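Local coordinates for protein putative TetR-family transcriptional regulator (Syntrophomonas wolfei subsp. wolfei, PDB 3LWJ) that probably binds DNA through an N-terminal helix-turn-helix and regulates transcription, as other members of the TetR family do, at residues Tyr86-Glu98 with Met182-Ala194. Residues are numbered along the deposited sequence; the frame is centred on the assembly and turned at random.
Sequences YERFIETKRLTME and MIEMVLSFHKTLA. With EDO (1,2-ethanediol), chain B.
Lys93 lies across the imidazole of His190, where two helices pack antiparallel, their axes 9.3 Å apart at closest approach and 157° between their directions. Its CB touches Val186 CG1 and borders the histidine at ND1. CG then stands almost on the ring normal, 3.5 Å from the centroid of the His190 ring, a CH-pi contact, while Phe189 CD2 covers the opposite face. CD continues over the NE2 side, CE passes above and just beyond the rim, and bends at chi2 and chi4 (-77°) bring NZ back to its own helix, where it bonds Phe89 O (2.7 Å) on a lone pair and Thr92 OG1; a weak bond reaches O2 of 1,2-ethanediol. The ring's rotation is fixed by ND1, which donates to Val186 O at 2.7 Å, whereas NE2 is buried without a partner. Shortening Lys93 to an alanine would probably uncover one face of His190 and leave Phe89 O without its ammonium donor. The His190 edge also meets the Phe89 face, offset, planes at 75°. Farther along, Leu187 CD1 sits over one face of the Arg94 guanidinium, which Glu91 holds side-on through NE and NH2, and CE of selenomethionine Met97 meets SE of selenomethionine Met182 at 3.5 Å. The contact thus joins helices 85-102 and 179-195, with Ser167 of helix 153-173 against Met97, Met182 and Val186, and the second subunit reaching Phe89 through its Leu197.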
loop_
_atom_site.group_PDB
_atom_site.type_symbol
_atom_site.label_atom_id
_atom_site.label_comp_id
_atom_site.label_asym_id
_atom_site.label_seq_id
_atom_site.Cartn_x
_atom_site.Cartn_y
_atom_site.Cartn_z
ATOM N N TYR A 86 18.056 12.567 13.750
ATOM C CA TYR A 86 16.976 13.253 13.048
ATOM C C TYR A 86 17.324 13.526 11.594
ATOM O O TYR A 86 16.486 13.354 10.701
ATOM C CB TYR A 86 16.592 14.597 13.711
ATOM C CG TYR A 86 15.552 15.344 12.890
ATOM C CD1 TYR A 86 14.222 14.924 12.876
ATOM C CD2 TYR A 86 15.907 16.397 12.062
ATOM C CE1 TYR A 86 13.271 15.567 12.104
ATOM C CE2 TYR A 86 14.956 17.046 11.281
ATOM C CZ TYR A 86 13.640 16.624 11.318
ATOM O OH TYR A 86 12.700 17.256 10.549
ATOM N N GLU A 87 18.549 13.990 11.351
ATOM C CA GLU A 87 19.006 14.169 9.981
ATOM C C GLU A 87 18.915 12.858 9.243
ATOM O O GLU A 87 18.435 12.814 8.096
ATOM C CB GLU A 87 20.437 14.691 9.931
ATOM C CG GLU A 87 20.837 15.184 8.560
ATOM C CD GLU A 87 20.296 16.568 8.229
ATOM O OE1 GLU A 87 20.078 17.391 9.132
ATOM O OE2 GLU A 87 20.107 16.843 7.041
ATOM N N ARG A 88 19.358 11.784 9.894
ATOM C CA ARG A 88 19.239 10.439 9.323
ATOM C C ARG A 88 17.776 10.041 9.009
ATOM O O ARG A 88 17.482 9.450 7.960
ATOM C CB ARG A 88 19.808 9.405 10.290
ATOM C CG ARG A 88 21.318 9.431 10.532
ATOM C CD ARG A 88 21.687 8.308 11.470
ATOM N NE ARG A 88 23.133 8.167 11.655
ATOM C CZ ARG A 88 23.710 7.112 12.215
ATOM N NH1 ARG A 88 22.984 6.089 12.654
ATOM N NH2 ARG A 88 25.022 7.082 12.344
ATOM N N PHE A 89 16.874 10.363 9.936
ATOM C CA PHE A 89 15.466 9.981 9.839
ATOM C C PHE A 89 14.854 10.499 8.554
ATOM O O PHE A 89 14.197 9.758 7.825
ATOM C CB PHE A 89 14.699 10.527 11.053
ATOM C CG PHE A 89 13.294 10.035 11.165
ATOM C CD1 PHE A 89 13.037 8.700 11.418
ATOM C CD2 PHE A 89 12.223 10.909 11.010
ATOM C CE1 PHE A 89 11.754 8.237 11.506
ATOM C CE2 PHE A 89 10.922 10.444 11.118
ATOM C CZ PHE A 89 10.691 9.104 11.364
ATOM N N ILE A 90 15.099 11.764 8.269
ATOM C CA ILE A 90 14.603 12.369 7.051
ATOM C C ILE A 90 15.347 11.893 5.834
ATOM O O ILE A 90 14.724 11.410 4.876
ATOM C CB ILE A 90 14.694 13.885 7.068
ATOM C CG1 ILE A 90 13.957 14.433 8.287
ATOM C CG2 ILE A 90 14.109 14.416 5.816
ATOM C CD1 ILE A 90 12.525 13.884 8.471
ATOM N N GLU A 91 16.666 12.077 5.827
ATOM C CA GLU A 91 17.419 11.860 4.597
ATOM C C GLU A 91 17.411 10.424 4.156
ATOM O O GLU A 91 17.525 10.171 2.950
ATOM C CB GLU A 91 18.886 12.287 4.714
ATOM C CG GLU A 91 19.172 13.683 4.347
ATOM C CD GLU A 91 18.561 14.136 3.039
ATOM O OE1 GLU A 91 18.845 13.567 1.953
ATOM O OE2 GLU A 91 17.807 15.117 3.128
ATOM N N THR A 92 17.325 9.476 5.098
ATOM C CA THR A 92 17.269 8.075 4.679
ATOM C C THR A 92 16.007 7.793 3.817
ATOM O O THR A 92 16.028 6.923 2.970
ATOM C CB THR A 92 17.360 7.062 5.827
ATOM O OG1 THR A 92 16.436 7.391 6.893
ATOM C CG2 THR A 92 18.807 7.008 6.378
ATOM N N LYS A 93 14.945 8.562 4.030
ATOM C CA LYS A 93 13.711 8.348 3.257
ATOM C C LYS A 93 13.958 8.838 1.831
ATOM O O LYS A 93 13.674 8.137 0.876
ATOM C CB LYS A 93 12.534 9.047 3.920
ATOM C CG LYS A 93 12.314 8.703 5.380
ATOM C CD LYS A 93 12.237 7.222 5.643
ATOM C CE LYS A 93 12.283 6.963 7.124
ATOM N NZ LYS A 93 13.656 7.081 7.717
ATOM N N ARG A 94 14.596 9.995 1.682
ATOM C CA ARG A 94 15.004 10.420 0.352
ATOM C C ARG A 94 15.922 9.393 -0.337
ATOM O O ARG A 94 15.671 9.008 -1.487
ATOM C CB ARG A 94 15.639 11.802 0.372
ATOM C CG ARG A 94 16.319 12.130 -0.915
ATOM C CD ARG A 94 16.424 13.629 -1.227
ATOM N NE ARG A 94 16.646 14.495 -0.076
ATOM C CZ ARG A 94 16.067 15.681 0.086
ATOM N NH1 ARG A 94 15.213 16.128 -0.832
ATOM N NH2 ARG A 94 16.346 16.428 1.164
ATOM N N LEU A 95 16.970 8.944 0.355
ATOM C CA LEU A 95 17.811 7.870 -0.185
ATOM C C LEU A 95 17.014 6.693 -0.658
ATOM O O LEU A 95 17.284 6.184 -1.744
ATOM C CB LEU A 95 18.821 7.315 0.835
ATOM C CG LEU A 95 20.119 8.050 0.980
ATOM C CD1 LEU A 95 20.983 7.335 2.018
ATOM C CD2 LEU A 95 20.820 8.194 -0.381
ATOM N N THR A 96 16.070 6.214 0.164
ATOM C CA THR A 96 15.313 5.035 -0.206
ATOM C C THR A 96 14.535 5.331 -1.468
ATOM O O THR A 96 14.510 4.517 -2.386
ATOM C CB THR A 96 14.321 4.588 0.893
ATOM O OG1 THR A 96 15.033 4.296 2.094
ATOM C CG2 THR A 96 13.539 3.381 0.428
HETATM N N MSE A 97 13.901 6.497 -1.505
HETATM C CA MSE A 97 13.046 6.861 -2.653
HETATM C C MSE A 97 13.945 6.931 -3.921
HETATM O O MSE A 97 13.517 6.560 -5.034
HETATM C CB MSE A 97 12.269 8.197 -2.438
HETATM C CG MSE A 97 10.906 8.229 -1.518
HETATM SE SE MSE A 97 10.202 6.436 -1.212
HETATM C CE MSE A 97 8.799 6.391 -2.563
ATOM N N GLU A 98 15.194 7.371 -3.769
ATOM C CA GLU A 98 16.115 7.398 -4.930
ATOM C C GLU A 98 16.520 5.985 -5.388
ATOM O O GLU A 98 16.697 5.755 -6.580
ATOM C CB GLU A 98 17.387 8.226 -4.666
ATOM C CG GLU A 98 17.189 9.735 -4.337
ATOM C CD GLU A 98 16.864 10.650 -5.535
ATOM O OE1 GLU A 98 16.792 10.160 -6.703
ATOM O OE2 GLU A 98 16.686 11.882 -5.286
HETATM N N MSE A 182 6.542 12.891 -5.208
HETATM C CA MSE A 182 6.584 11.688 -4.387
HETATM C C MSE A 182 7.619 11.830 -3.305
HETATM O O MSE A 182 7.377 11.520 -2.149
HETATM C CB MSE A 182 6.927 10.479 -5.239
HETATM C CG MSE A 182 7.345 9.232 -4.479
HETATM SE SE MSE A 182 8.078 7.821 -5.665
HETATM C CE MSE A 182 9.777 8.633 -6.142
ATOM N N ILE A 183 8.786 12.333 -3.689
ATOM C CA ILE A 183 9.862 12.522 -2.736
ATOM C C ILE A 183 9.396 13.547 -1.682
ATOM O O ILE A 183 9.471 13.262 -0.466
ATOM C CB ILE A 183 11.177 12.933 -3.438
ATOM C CG1 ILE A 183 11.687 11.763 -4.294
ATOM C CG2 ILE A 183 12.229 13.364 -2.418
ATOM C CD1 ILE A 183 12.858 12.151 -5.272
ATOM N N GLU A 184 8.834 14.678 -2.139
ATOM C CA GLU A 184 8.371 15.749 -1.211
ATOM C C GLU A 184 7.323 15.233 -0.224
ATOM O O GLU A 184 7.400 15.512 0.964
ATOM C CB GLU A 184 7.823 16.974 -1.970
ATOM C CG GLU A 184 7.131 18.019 -1.076
HETATM N N MSE A 185 6.354 14.471 -0.725
HETATM C CA MSE A 185 5.301 13.928 0.135
HETATM C C MSE A 185 5.899 13.095 1.242
HETATM O O MSE A 185 5.519 13.218 2.410
HETATM C CB MSE A 185 4.366 13.042 -0.696
HETATM C CG MSE A 185 3.274 12.306 0.110
HETATM SE SE MSE A 185 2.272 11.162 -1.057
HETATM C CE MSE A 185 1.427 12.569 -2.052
ATOM N N VAL A 186 6.786 12.184 0.852
ATOM C CA VAL A 186 7.348 11.263 1.780
ATOM C C VAL A 186 8.160 12.016 2.835
ATOM O O VAL A 186 8.040 11.739 4.015
ATOM C CB VAL A 186 8.155 10.187 1.060
ATOM C CG1 VAL A 186 8.969 9.425 2.024
ATOM C CG2 VAL A 186 7.228 9.203 0.236
ATOM N N LEU A 187 8.956 12.988 2.430
ATOM C CA LEU A 187 9.771 13.755 3.396
ATOM C C LEU A 187 8.913 14.612 4.298
ATOM O O LEU A 187 9.176 14.745 5.481
ATOM C CB LEU A 187 10.778 14.661 2.675
ATOM C CG LEU A 187 11.750 13.964 1.731
ATOM C CD1 LEU A 187 12.648 15.037 1.012
ATOM C CD2 LEU A 187 12.532 12.911 2.455
ATOM N N SER A 188 7.872 15.190 3.736
ATOM C CA SER A 188 6.973 16.017 4.533
ATOM C C SER A 188 6.309 15.185 5.591
ATOM O O SER A 188 6.262 15.594 6.731
ATOM C CB SER A 188 5.895 16.671 3.673
ATOM O OG SER A 188 5.072 17.505 4.491
ATOM N N PHE A 189 5.783 14.003 5.221
ATOM C CA PHE A 189 5.165 13.152 6.229
ATOM C C PHE A 189 6.125 12.776 7.386
ATOM O O PHE A 189 5.734 12.775 8.599
ATOM C CB PHE A 189 4.627 11.856 5.596
ATOM C CG PHE A 189 4.475 10.747 6.595
ATOM C CD1 PHE A 189 3.443 10.782 7.508
ATOM C CD2 PHE A 189 5.405 9.720 6.683
ATOM C CE1 PHE A 189 3.322 9.795 8.467
ATOM C CE2 PHE A 189 5.254 8.695 7.617
ATOM C CZ PHE A 189 4.232 8.738 8.509
ATOM N N HIS A 190 7.357 12.394 7.048
ATOM C CA HIS A 190 8.330 11.995 8.097
ATOM C C HIS A 190 8.714 13.158 9.007
ATOM O O HIS A 190 8.889 12.975 10.225
ATOM C CB HIS A 190 9.561 11.325 7.501
ATOM C CG HIS A 190 9.276 9.962 6.968
ATOM N ND1 HIS A 190 8.886 9.744 5.664
ATOM C CD2 HIS A 190 9.279 8.754 7.566
ATOM C CE1 HIS A 190 8.684 8.454 5.480
ATOM N NE2 HIS A 190 8.913 7.831 6.616
ATOM N N LYS A 191 8.744 14.372 8.443
ATOM C CA LYS A 191 8.951 15.580 9.237
ATOM C C LYS A 191 7.834 15.760 10.257
ATOM O O LYS A 191 8.089 15.941 11.452
ATOM C CB LYS A 191 9.084 16.829 8.366
ATOM C CG LYS A 191 9.097 18.174 9.186
ATOM C CD LYS A 191 8.585 19.405 8.370
ATOM C CE LYS A 191 7.093 19.302 7.922
ATOM N NZ LYS A 191 6.081 19.259 9.025
ATOM N N THR A 192 6.603 15.712 9.781
ATOM C CA THR A 192 5.454 15.831 10.682
ATOM C C THR A 192 5.400 14.707 11.717
ATOM O O THR A 192 5.051 14.940 12.883
ATOM C CB THR A 192 4.151 15.842 9.917
ATOM O OG1 THR A 192 4.144 16.954 9.013
ATOM C CG2 THR A 192 2.976 15.981 10.845
ATOM N N LEU A 193 5.711 13.489 11.298
ATOM C CA LEU A 193 5.754 12.347 12.233
ATOM C C LEU A 193 6.745 12.579 13.377
ATOM O O LEU A 193 6.467 12.258 14.562
ATOM C CB LEU A 193 6.096 11.033 11.480
ATOM C CG LEU A 193 6.446 9.762 12.257
ATOM C CD1 LEU A 193 5.296 9.443 13.176
ATOM C CD2 LEU A 193 6.814 8.531 11.298
ATOM N N ALA A 194 7.899 13.122 13.005
ATOM C CA ALA A 194 8.975 13.487 13.922
ATOM C C ALA A 194 8.571 14.566 14.934
ATOM O O ALA A 194 8.741 14.394 16.150
ATOM C CB ALA A 194 10.184 13.963 13.111
HETATM C C1 EDO B . 14.809 3.188 9.431
HETATM O O1 EDO B . 16.022 3.404 8.662
HETATM C C2 EDO B . 13.736 4.280 9.489
HETATM O O2 EDO B . 14.144 5.512 10.114
#